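Local coordinates for protein putative Transcriptional Regulator (Rhodococcus sp., PDB 2IA2) that probably regulates transcription as an IclR-family factor, binding DNA through an N-terminal helix-turn-helix domain and sensing a small effector through its C-terminal domain, at residues S19-C29 against A45-F56; D164-I172 against T181-A189. One frame throughout, in Å; residues are numbered along the deposited sequence.

Interaction 1 (S19-C29 against A45-F56); sequences SLARGLAVIRC and ATDLTRATARRF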
# COMPACT_ATOMS: atom_id res chain seq x y z
N SER A 19 -12.73 12.21 22.04
CA SER A 19 -11.38 12.67 22.10
C SER A 19 -10.48 11.93 21.12
O SER A 19 -9.63 12.52 20.53
CB SER A 19 -10.88 12.61 23.54
OG SER A 19 -11.44 13.73 24.23
N LEU A 20 -10.72 10.64 20.95
CA LEU A 20 -10.03 9.84 19.95
C LEU A 20 -10.36 10.36 18.55
O LEU A 20 -9.44 10.65 17.79
CB LEU A 20 -10.41 8.34 20.09
CG LEU A 20 -9.72 7.40 19.09
CD1 LEU A 20 -8.20 7.61 19.10
CD2 LEU A 20 -10.10 5.88 19.31
N ALA A 21 -11.66 10.49 18.23
CA ALA A 21 -12.06 11.02 16.94
C ALA A 21 -11.35 12.33 16.65
O ALA A 21 -10.75 12.47 15.57
CB ALA A 21 -13.60 11.19 16.82
N ARG A 22 -11.40 13.27 17.61
CA ARG A 22 -10.76 14.59 17.47
C ARG A 22 -9.24 14.53 17.31
O ARG A 22 -8.69 15.17 16.41
CB ARG A 22 -11.15 15.52 18.62
CG ARG A 22 -12.62 15.87 18.58
CD ARG A 22 -13.00 16.75 19.76
NE ARG A 22 -14.38 17.21 19.54
CZ ARG A 22 -15.02 18.06 20.34
NH1 ARG A 22 -14.43 18.51 21.45
NH2 ARG A 22 -16.25 18.46 20.01
N GLY A 23 -8.55 13.75 18.14
CA GLY A 23 -7.10 13.59 17.94
C GLY A 23 -6.73 13.08 16.54
O GLY A 23 -5.72 13.54 15.96
N LEU A 24 -7.52 12.13 16.01
CA LEU A 24 -7.26 11.61 14.67
C LEU A 24 -7.51 12.67 13.60
O LEU A 24 -6.78 12.71 12.61
CB LEU A 24 -8.08 10.32 14.41
CG LEU A 24 -7.66 9.14 15.33
CD1 LEU A 24 -8.64 7.98 15.22
CD2 LEU A 24 -6.26 8.69 14.98
N ALA A 25 -8.56 13.49 13.78
CA ALA A 25 -8.89 14.54 12.84
C ALA A 25 -7.78 15.56 12.79
O ALA A 25 -7.51 16.12 11.73
CB ALA A 25 -10.25 15.23 13.18
N VAL A 26 -7.14 15.80 13.92
CA VAL A 26 -5.99 16.69 13.97
C VAL A 26 -4.80 16.11 13.14
O VAL A 26 -4.20 16.79 12.33
CB VAL A 26 -5.58 17.01 15.45
CG1 VAL A 26 -4.23 17.70 15.51
CG2 VAL A 26 -6.68 17.86 16.21
N ILE A 27 -4.52 14.82 13.27
CA ILE A 27 -3.42 14.22 12.49
C ILE A 27 -3.80 14.33 11.02
O ILE A 27 -2.95 14.70 10.21
CB ILE A 27 -3.23 12.69 12.83
CG1 ILE A 27 -2.67 12.52 14.24
CG2 ILE A 27 -2.33 12.00 11.78
CD1 ILE A 27 -2.62 11.07 14.72
N ARG A 28 -5.08 14.05 10.68
CA ARG A 28 -5.51 14.05 9.26
C ARG A 28 -5.52 15.46 8.61
O ARG A 28 -5.59 15.57 7.38
CB ARG A 28 -6.96 13.49 9.11
CG ARG A 28 -7.16 12.05 9.49
CD ARG A 28 -6.91 11.07 8.42
NE ARG A 28 -7.57 11.35 7.13
CZ ARG A 28 -8.64 10.70 6.67
NH1 ARG A 28 -9.23 9.79 7.42
NH2 ARG A 28 -9.13 10.98 5.47
N CYS A 29 -5.51 16.51 9.41
CA CYS A 29 -5.61 17.86 8.84
C CYS A 29 -4.31 18.35 8.17
O CYS A 29 -4.33 19.35 7.47
CB CYS A 29 -6.22 18.89 9.84
SG CYS A 29 -4.95 19.62 10.90
N ALA A 45 -9.49 23.93 10.72
CA ALA A 45 -9.52 22.76 9.84
C ALA A 45 -10.30 21.56 10.42
O ALA A 45 -10.75 20.68 9.66
CB ALA A 45 -8.11 22.33 9.52
N THR A 46 -10.48 21.54 11.75
CA THR A 46 -11.07 20.41 12.41
C THR A 46 -12.40 20.80 13.06
O THR A 46 -13.01 19.99 13.81
CB THR A 46 -10.13 19.85 13.49
OG1 THR A 46 -9.79 20.90 14.39
CG2 THR A 46 -8.80 19.29 12.88
N ASP A 47 -12.86 22.04 12.80
CA ASP A 47 -14.14 22.51 13.37
C ASP A 47 -14.11 22.60 14.90
O ASP A 47 -15.12 22.46 15.60
CB ASP A 47 -15.28 21.61 12.88
CG ASP A 47 -15.63 21.85 11.43
OD1 ASP A 47 -15.43 23.00 10.90
OD2 ASP A 47 -16.17 20.90 10.82
N LEU A 48 -12.92 22.90 15.42
CA LEU A 48 -12.68 22.97 16.87
C LEU A 48 -12.43 24.43 17.25
O LEU A 48 -12.55 25.32 16.42
CB LEU A 48 -11.49 22.06 17.29
CG LEU A 48 -11.76 20.55 17.13
CD1 LEU A 48 -10.58 19.78 17.60
CD2 LEU A 48 -13.09 20.05 17.80
N THR A 49 -12.09 24.67 18.52
CA THR A 49 -11.67 26.00 18.99
C THR A 49 -10.18 25.92 19.31
O THR A 49 -9.62 24.83 19.36
CB THR A 49 -12.41 26.38 20.27
OG1 THR A 49 -12.15 25.38 21.25
CG2 THR A 49 -13.98 26.38 20.05
N ARG A 50 -9.54 27.06 19.56
CA ARG A 50 -8.13 27.05 19.97
C ARG A 50 -7.93 26.21 21.25
O ARG A 50 -7.03 25.34 21.30
CB ARG A 50 -7.62 28.49 20.13
CG ARG A 50 -7.63 29.30 18.81
CD ARG A 50 -7.18 30.74 19.02
NE ARG A 50 -6.03 30.86 19.94
CZ ARG A 50 -4.75 30.83 19.59
NH1 ARG A 50 -4.38 30.69 18.31
NH2 ARG A 50 -3.80 30.98 20.52
N ALA A 51 -8.81 26.38 22.24
CA ALA A 51 -8.64 25.67 23.54
C ALA A 51 -8.80 24.14 23.40
O ALA A 51 -8.00 23.37 24.00
CB ALA A 51 -9.58 26.22 24.62
N THR A 52 -9.79 23.68 22.62
CA THR A 52 -9.95 22.24 22.43
C THR A 52 -8.85 21.69 21.52
O THR A 52 -8.25 20.68 21.86
CB THR A 52 -11.34 21.82 21.93
OG1 THR A 52 -11.65 22.57 20.77
CG2 THR A 52 -12.43 22.11 23.01
N ALA A 53 -8.57 22.34 20.39
CA ALA A 53 -7.45 21.93 19.52
C ALA A 53 -6.11 21.83 20.25
O ALA A 53 -5.34 20.89 20.01
CB ALA A 53 -7.33 22.89 18.28
N ARG A 54 -5.81 22.83 21.10
CA ARG A 54 -4.56 22.88 21.85
C ARG A 54 -4.34 21.61 22.68
O ARG A 54 -3.23 21.03 22.66
CB ARG A 54 -4.48 24.11 22.74
CG ARG A 54 -3.20 24.18 23.59
CD ARG A 54 -3.17 25.39 24.56
NE ARG A 54 -3.23 26.67 23.86
CZ ARG A 54 -4.28 27.50 23.83
NH1 ARG A 54 -5.43 27.26 24.46
NH2 ARG A 54 -4.17 28.62 23.13
N ARG A 55 -5.39 21.17 23.38
CA ARG A 55 -5.34 19.97 24.21
C ARG A 55 -4.91 18.77 23.38
O ARG A 55 -4.05 18.01 23.81
CB ARG A 55 -6.68 19.68 24.89
CG ARG A 55 -7.01 20.61 26.06
CD ARG A 55 -8.23 20.10 26.94
NE ARG A 55 -7.94 18.91 27.77
CZ ARG A 55 -8.50 17.69 27.63
NH1 ARG A 55 -9.40 17.45 26.67
NH2 ARG A 55 -8.14 16.72 28.46
N PHE A 56 -5.49 18.60 22.20
CA PHE A 56 -5.13 17.48 21.36
C PHE A 56 -3.71 17.60 20.80
O PHE A 56 -2.93 16.64 20.86
CB PHE A 56 -6.18 17.27 20.25
CG PHE A 56 -7.54 17.02 20.79
CD1 PHE A 56 -8.50 18.02 20.75
CD2 PHE A 56 -7.83 15.82 21.43
CE1 PHE A 56 -9.75 17.81 21.32
CE2 PHE A 56 -9.08 15.61 22.00
CZ PHE A 56 -10.03 16.61 21.96
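The carbonyl oxygen of S19 accepts the helical bond from G23 N at 2.9 Å and also touches F56 CE2 at 3.5 Å. F56 is a knob set in a hole formed by S19, R22, G23 and V26. The CB of S19 lies at the ring edge, in its plane. R22 covers one face: its CB makes a CH-pi contact 3.9 Å from the F56 ring centroid. From there the extended R22 chain runs past the ring to L48, whose CD2 lies over a guanidinium face, 3.6 Å from R22 NE. The guanidinium and phenyl planes are nearly perpendicular. V26 CG2 reaches F56 CB at 4.1 Å. Replacing F56 by an alanine would probably open a gap between the helices and leave R22 CB without its aromatic partner. Farther along, T46 CG2 touches A25 O at 3.6 Å. With chi1 at 55°, CG2 lies anti to the carbonyl carbon and faces A25 and V26, while OG1 bonds back to V42 O. Helices 19-28 and 50-56 cross at -85°. No hydrogen bond is found across the segments. Van der Waals packing, the CH-pi contact and the methyl over the guanidinium imply that shape more than polar pairing holds the first helix to the helix-turn-helix.

Interaction 2 (D164-I172 against T181-A189); sequences DAYLEKLDI and TARDELKAA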
# COMPACT_ATOMS: atom_id res chain seq x y z
N ASP A 164 -7.65 -7.33 -30.43
CA ASP A 164 -7.80 -7.84 -31.81
C ASP A 164 -6.95 -9.08 -32.02
O ASP A 164 -7.38 -10.00 -32.66
CB ASP A 164 -7.47 -6.72 -32.82
CG ASP A 164 -8.65 -5.76 -33.05
OD1 ASP A 164 -9.81 -6.26 -33.04
OD2 ASP A 164 -8.44 -4.52 -33.27
N ALA A 165 -5.76 -9.09 -31.44
CA ALA A 165 -4.84 -10.24 -31.44
C ALA A 165 -5.45 -11.44 -30.74
O ALA A 165 -5.39 -12.56 -31.25
CB ALA A 165 -3.54 -9.86 -30.75
N TYR A 166 -5.97 -11.20 -29.54
CA TYR A 166 -6.69 -12.21 -28.77
C TYR A 166 -7.83 -12.84 -29.58
O TYR A 166 -8.04 -14.07 -29.55
CB TYR A 166 -7.26 -11.59 -27.49
CG TYR A 166 -8.32 -12.46 -26.88
CD1 TYR A 166 -7.96 -13.54 -26.06
CD2 TYR A 166 -9.65 -12.25 -27.14
CE1 TYR A 166 -8.92 -14.35 -25.47
CE2 TYR A 166 -10.63 -13.06 -26.56
CZ TYR A 166 -10.26 -14.10 -25.74
OH TYR A 166 -11.22 -14.93 -25.20
N LEU A 167 -8.59 -11.99 -30.27
CA LEU A 167 -9.77 -12.43 -30.99
C LEU A 167 -9.39 -13.18 -32.25
O LEU A 167 -10.08 -14.12 -32.63
CB LEU A 167 -10.65 -11.25 -31.36
CG LEU A 167 -11.44 -10.61 -30.23
CD1 LEU A 167 -12.06 -9.33 -30.76
CD2 LEU A 167 -12.50 -11.61 -29.74
N GLU A 168 -8.29 -12.77 -32.88
CA GLU A 168 -7.72 -13.53 -34.01
C GLU A 168 -7.31 -14.96 -33.61
O GLU A 168 -7.60 -15.92 -34.31
CB GLU A 168 -6.52 -12.77 -34.57
CG GLU A 168 -6.25 -13.01 -36.05
CD GLU A 168 -5.26 -12.00 -36.63
OE1 GLU A 168 -5.02 -10.92 -35.99
OE2 GLU A 168 -4.71 -12.28 -37.73
N LYS A 169 -6.63 -15.08 -32.48
CA LYS A 169 -6.14 -16.34 -31.95
C LYS A 169 -7.24 -17.27 -31.36
O LYS A 169 -7.03 -18.47 -31.22
CB LYS A 169 -5.03 -16.06 -30.91
CG LYS A 169 -4.54 -17.31 -30.16
CD LYS A 169 -3.03 -17.33 -29.91
CE LYS A 169 -2.67 -16.73 -28.54
NZ LYS A 169 -1.19 -16.40 -28.45
N LEU A 170 -8.40 -16.72 -31.02
CA LEU A 170 -9.41 -17.44 -30.24
C LEU A 170 -10.16 -18.50 -31.04
O LEU A 170 -10.61 -18.27 -32.17
CB LEU A 170 -10.41 -16.47 -29.61
CG LEU A 170 -11.50 -17.06 -28.70
CD1 LEU A 170 -10.97 -17.86 -27.56
CD2 LEU A 170 -12.40 -15.94 -28.20
N ASP A 171 -10.28 -19.65 -30.41
CA ASP A 171 -11.10 -20.79 -30.88
C ASP A 171 -12.37 -20.77 -30.03
O ASP A 171 -12.39 -21.32 -28.93
CB ASP A 171 -10.28 -22.07 -30.64
CG ASP A 171 -10.97 -23.36 -31.12
OD1 ASP A 171 -12.03 -23.28 -31.80
OD2 ASP A 171 -10.41 -24.45 -30.80
N ILE A 172 -13.43 -20.10 -30.50
CA ILE A 172 -14.70 -20.03 -29.79
C ILE A 172 -15.38 -21.38 -29.87
O ILE A 172 -15.65 -21.84 -30.96
CB ILE A 172 -15.65 -18.98 -30.44
CG1 ILE A 172 -15.07 -17.57 -30.33
CG2 ILE A 172 -17.05 -19.03 -29.80
CD1 ILE A 172 -15.69 -16.55 -31.26
N THR A 181 -21.12 -17.30 -30.88
CA THR A 181 -20.34 -18.15 -31.74
C THR A 181 -19.49 -17.44 -32.80
O THR A 181 -18.64 -18.07 -33.42
CB THR A 181 -21.24 -19.23 -32.34
OG1 THR A 181 -20.49 -20.46 -32.42
CG2 THR A 181 -21.86 -18.78 -33.71
N ALA A 182 -19.69 -16.14 -33.00
CA ALA A 182 -18.96 -15.44 -34.03
C ALA A 182 -18.00 -14.40 -33.43
O ALA A 182 -18.35 -13.68 -32.50
CB ALA A 182 -19.93 -14.82 -35.00
N ARG A 183 -16.78 -14.35 -33.97
CA ARG A 183 -15.74 -13.43 -33.48
C ARG A 183 -16.21 -11.98 -33.49
O ARG A 183 -15.86 -11.21 -32.60
CB ARG A 183 -14.46 -13.54 -34.31
CG ARG A 183 -13.70 -14.85 -34.13
CD ARG A 183 -12.42 -14.82 -34.96
NE ARG A 183 -11.49 -15.89 -34.60
CZ ARG A 183 -11.22 -16.94 -35.37
NH1 ARG A 183 -11.82 -17.07 -36.55
NH2 ARG A 183 -10.36 -17.87 -34.96
N ASP A 184 -16.99 -11.63 -34.50
CA ASP A 184 -17.54 -10.28 -34.63
C ASP A 184 -18.64 -9.98 -33.57
O ASP A 184 -18.72 -8.87 -33.02
CB ASP A 184 -18.05 -10.05 -36.06
CG ASP A 184 -19.10 -11.08 -36.48
OD1 ASP A 184 -18.74 -12.26 -36.76
OD2 ASP A 184 -20.29 -10.71 -36.53
N GLU A 185 -19.49 -10.97 -33.30
CA GLU A 185 -20.51 -10.85 -32.28
C GLU A 185 -19.88 -10.83 -30.87
O GLU A 185 -20.34 -10.12 -29.98
CB GLU A 185 -21.48 -12.01 -32.39
CG GLU A 185 -22.74 -11.85 -31.57
CD GLU A 185 -23.55 -13.12 -31.53
OE1 GLU A 185 -23.24 -14.08 -32.29
OE2 GLU A 185 -24.51 -13.16 -30.72
N LEU A 186 -18.81 -11.61 -30.70
CA LEU A 186 -18.08 -11.58 -29.45
C LEU A 186 -17.43 -10.22 -29.22
O LEU A 186 -17.55 -9.67 -28.14
CB LEU A 186 -17.04 -12.70 -29.37
CG LEU A 186 -16.08 -12.70 -28.15
CD1 LEU A 186 -16.80 -12.68 -26.78
CD2 LEU A 186 -15.21 -13.92 -28.25
N LYS A 187 -16.74 -9.68 -30.23
CA LYS A 187 -16.11 -8.38 -30.11
C LYS A 187 -17.15 -7.32 -29.72
O LYS A 187 -16.86 -6.42 -28.93
CB LYS A 187 -15.51 -7.99 -31.46
CG LYS A 187 -14.54 -6.83 -31.44
CD LYS A 187 -14.16 -6.51 -32.87
CE LYS A 187 -12.90 -5.66 -32.99
NZ LYS A 187 -12.85 -4.56 -32.04
N ALA A 188 -18.34 -7.43 -30.31
CA ALA A 188 -19.43 -6.50 -30.04
C ALA A 188 -19.90 -6.58 -28.59
O ALA A 188 -20.14 -5.56 -27.95
CB ALA A 188 -20.58 -6.75 -30.99
N ALA A 189 -20.05 -7.81 -28.07
CA ALA A 189 -20.44 -8.02 -26.68
C ALA A 189 -19.38 -7.42 -25.74
O ALA A 189 -19.72 -6.80 -24.73
CB ALA A 189 -20.64 -9.49 -26.42
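R183 reaches across to L167, L170 and I172 from the first turn of its helix. Its CB starts a chain that stays extended as far as NE. CG follows, 3.9 Å from I172 CD1. CD then passes L167 O at 3.4 Å. NE gives a weak hydrogen bond to the same oxygen, at 3.0 Å and bent to 132°. L167 O lies at the guanidinium edge, near its plane. CZ comes near L170 O. At the tip, NH2 gives a second weak bond to L170 O, at 2.8 Å and similarly bent. This oxygen is oblique to the guanidinium. The two weak bonds, on different carbonyls, restrict how the group can turn. They give weak partners to L167 O, in the last turn of helix 160-169, and to L170 O, just past its end. A positive charge there would probably suit the negative end of the helix dipole.

Beneath the arginine is an apolar patch. L186 CD2 meets L170 CD2 at 3.5 Å, closer than usual for two methyl groups. It also touches L167 CD2 and I172 CD1. The other methyl of L167, CD1, rests on K187 CG at 3.6 Å. The K187 chain bends at its last torsion (chi4 -44°). Its NZ makes a long salt bridge to D164 OD1, at 3.6 Å, on the outer side of the contact. I172 CG2 packs on T181 CA just before the second helix. Y146 packs against L170, and R152 of helix 149-156 lies against L186.

The short helical segments run at 145°, roughly antiparallel. Here two successive helices are joined by a loop, with leucines and I172 in the seam, a charged pair at the rim and an arginine bonded to carbonyls at the first helix's C-terminal end. The pair belongs to the GAF-related C-terminal domain of IclR regulators.

In the fold
From the N terminus, helix 18-28 enters interaction 1 first. The chain then runs through strand 37-38 into helix 39-46. The loop of 15 residues closes at the end of that helix, and helix 50-63 then adds its own contact. This ties the first helix to the helix-turn-helix unit. The chain continues through strands 66-68 and 72-75 into the C-terminal domain. There, interaction 2 closes a shorter loop of eight residues between helices 160-169 and 183-196. The two contacts neither nest nor cross: the first closes before the second opens. Their centres are about 58 Å apart, on opposite sides of the chain's centre. Each is local to its own domain. Near interaction 1, the second subunit also packs against helix 18-28.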